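Mannosephosphate isomerase, putative (Archaeoglobus fulgidus, PDB 1ZX5) probably interconverts D-mannose 6-phosphate and D-fructose 6-phosphate as a zinc-dependent isomerase of the type 1 mannose-6-phosphate isomerase family. Local coordinates at residues 256-261 with 266-271. Sequence-based numbering, arbitrary orientation.
Sequences EGYFIL and TADLHR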
loop_
_atom_site.group_PDB
_atom_site.type_symbol
_atom_site.label_atom_id
_atom_site.label_comp_id
_atom_site.label_asym_id
_atom_site.label_seq_id
_atom_site.Cartn_x
_atom_site.Cartn_y
_atom_site.Cartn_z
ATOM N N GLU A 256 -12.125 10.648 0.186
ATOM C CA GLU A 256 -13.439 11.257 -0.054
ATOM C C GLU A 256 -13.308 12.762 0.041
ATOM O O GLU A 256 -12.702 13.272 0.978
ATOM C CB GLU A 256 -14.480 10.821 1.002
ATOM C CG GLU A 256 -14.910 9.361 0.914
ATOM C CD GLU A 256 -15.745 8.909 2.113
ATOM O OE1 GLU A 256 -16.496 9.739 2.687
ATOM O OE2 GLU A 256 -15.647 7.715 2.479
ATOM N N GLY A 257 -13.890 13.465 -0.927
ATOM C CA GLY A 257 -14.032 14.909 -0.857
ATOM C C GLY A 257 -12.962 15.637 -1.637
ATOM O O GLY A 257 -12.070 15.022 -2.217
ATOM N N TYR A 258 -13.052 16.960 -1.627
ATOM C CA TYR A 258 -12.108 17.829 -2.308
ATOM C C TYR A 258 -11.371 18.642 -1.242
ATOM O O TYR A 258 -11.995 19.128 -0.312
ATOM C CB TYR A 258 -12.886 18.758 -3.244
ATOM C CG TYR A 258 -12.057 19.891 -3.815
ATOM C CD1 TYR A 258 -11.078 19.636 -4.775
ATOM C CD2 TYR A 258 -12.243 21.207 -3.384
ATOM C CE1 TYR A 258 -10.304 20.654 -5.300
ATOM C CE2 TYR A 258 -11.470 22.244 -3.914
ATOM C CZ TYR A 258 -10.508 21.954 -4.877
ATOM O OH TYR A 258 -9.732 22.956 -5.415
ATOM N N PHE A 259 -10.058 18.789 -1.387
ATOM C CA PHE A 259 -9.206 19.430 -0.362
ATOM C C PHE A 259 -8.404 20.593 -0.907
ATOM O O PHE A 259 -7.793 20.469 -1.953
ATOM C CB PHE A 259 -8.213 18.408 0.238
ATOM C CG PHE A 259 -8.887 17.299 0.978
ATOM C CD1 PHE A 259 -9.152 17.418 2.346
ATOM C CD2 PHE A 259 -9.298 16.152 0.303
ATOM C CE1 PHE A 259 -9.806 16.413 3.032
ATOM C CE2 PHE A 259 -9.958 15.138 0.990
ATOM C CZ PHE A 259 -10.214 15.274 2.354
ATOM N N ILE A 260 -8.387 21.702 -0.176
ATOM C CA ILE A 260 -7.413 22.775 -0.412
ATOM C C ILE A 260 -6.284 22.597 0.608
ATOM O O ILE A 260 -6.541 22.402 1.794
ATOM C CB ILE A 260 -8.074 24.185 -0.340
ATOM C CG1 ILE A 260 -9.133 24.304 -1.455
ATOM C CG2 ILE A 260 -7.017 25.307 -0.441
ATOM C CD1 ILE A 260 -10.075 25.475 -1.295
ATOM N N LEU A 261 -5.045 22.607 0.123
ATOM C CA LEU A 261 -3.872 22.348 0.949
ATOM C C LEU A 261 -3.098 23.647 1.082
ATOM O O LEU A 261 -2.865 24.337 0.086
ATOM C CB LEU A 261 -2.981 21.252 0.318
ATOM C CG LEU A 261 -3.596 19.918 -0.168
ATOM C CD1 LEU A 261 -2.553 18.987 -0.824
ATOM C CD2 LEU A 261 -4.318 19.191 0.956
ATOM N N THR A 266 0.112 26.983 -1.762
ATOM C CA THR A 266 -1.262 26.500 -1.732
ATOM C C THR A 266 -1.453 25.563 -2.918
ATOM O O THR A 266 -0.917 25.798 -4.004
ATOM C CB THR A 266 -2.268 27.693 -1.734
ATOM O OG1 THR A 266 -2.045 28.496 -0.567
ATOM C CG2 THR A 266 -3.723 27.234 -1.715
ATOM N N ALA A 267 -2.176 24.477 -2.696
ATOM C CA ALA A 267 -2.442 23.493 -3.736
ATOM C C ALA A 267 -3.811 22.895 -3.464
ATOM O O ALA A 267 -4.493 23.296 -2.528
ATOM C CB ALA A 267 -1.376 22.406 -3.730
ATOM N N ASP A 268 -4.233 21.949 -4.284
ATOM C CA ASP A 268 -5.441 21.210 -3.940
ATOM C C ASP A 268 -5.297 19.729 -4.254
ATOM O O ASP A 268 -4.324 19.311 -4.881
ATOM C CB ASP A 268 -6.701 21.844 -4.557
ATOM C CG ASP A 268 -6.736 21.765 -6.084
ATOM O OD1 ASP A 268 -5.802 21.244 -6.712
ATOM O OD2 ASP A 268 -7.736 22.241 -6.661
ATOM N N LEU A 269 -6.248 18.932 -3.785
ATOM C CA LEU A 269 -6.187 17.494 -3.979
ATOM C C LEU A 269 -7.594 16.936 -4.199
ATOM O O LEU A 269 -8.483 17.106 -3.357
ATOM C CB LEU A 269 -5.499 16.826 -2.773
ATOM C CG LEU A 269 -5.143 15.336 -2.889
ATOM C CD1 LEU A 269 -4.118 15.097 -3.983
ATOM C CD2 LEU A 269 -4.643 14.816 -1.545
ATOM N N HIS A 270 -7.787 16.271 -5.334
ATOM C CA HIS A 270 -9.067 15.649 -5.664
ATOM C C HIS A 270 -9.104 14.223 -5.173
ATOM O O HIS A 270 -8.053 13.578 -5.059
ATOM C CB HIS A 270 -9.285 15.664 -7.186
ATOM C CG HIS A 270 -9.482 17.030 -7.746
ATOM N ND1 HIS A 270 -10.728 17.538 -8.042
ATOM C CD2 HIS A 270 -8.593 18.003 -8.056
ATOM C CE1 HIS A 270 -10.601 18.771 -8.504
ATOM N NE2 HIS A 270 -9.315 19.074 -8.531
ATOM N N ARG A 271 -10.316 13.752 -4.859
ATOM C CA ARG A 271 -10.586 12.351 -4.544
ATOM C C ARG A 271 -9.886 11.438 -5.569
ATOM O O ARG A 271 -10.028 11.646 -6.772
ATOM C CB ARG A 271 -12.110 12.109 -4.536
ATOM C CG ARG A 271 -12.575 10.636 -4.703
ATOM C CD ARG A 271 -14.102 10.565 -4.897
ATOM N NE ARG A 271 -14.554 9.386 -5.651
ATOM C CZ ARG A 271 -14.549 9.300 -6.983
ATOM N NH1 ARG A 271 -14.979 8.192 -7.580
ATOM N NH2 ARG A 271 -14.104 10.313 -7.728
#
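Phe259 and Leu261 pair with Leu269 and Ala267 as antiparallel hydrogen-bonded pairs, with two backbone bonds each, and the strand axes of 259-261 and 266-269 approach to 4.4 Å at 154° between their directions. Between them, Ile260 and Asp268 form a non-hydrogen-bonded pair. Leu261 N to Ala267 O (2.8 Å) is the straightest bond at the hydrogen, 172°, although the donor stands above the carbonyl plane. Side chains alternate between the faces of this beta hairpin, which forms one end of a four-stranded antiparallel sheet in the C-terminal cupin domain; strand 283-288 flanks 259-262 on its other side. Gly257 leads in at phi 98°, where a CB would jam against the carbonyl O of Glu256.

Hydrophobic residues suit the face of Phe259, Leu261 and Leu269, all buried: CD1 of Leu261 crosses to CB of Leu269 at 4.1 Å, and Phe259 and Leu269 fill the side against Ile293. Small Ala267 joins Leu261 in contact with Phe7.

The other face, with Ile260 and Asp268, is partly exposed and mixed in character; Tyr258 and His270 lie beyond the paired residues. Tyr258 has CG anti to its backbone nitrogen (chi1 169°), which carries the ring toward strand 266-269, reaching diagonally to Asp268, whose OD2 accepts the phenol proton (OH to OD2 2.5 Å, a length doubtful at this resolution). CE1 of the ring lies over one face of the His270 imidazole in an edge-to-face pair. Nearer the turn, CG2 of Ile260 meets CG2 of Thr266 at 4.0 Å; both residues are beta-branched, a shape that suits an extended strand.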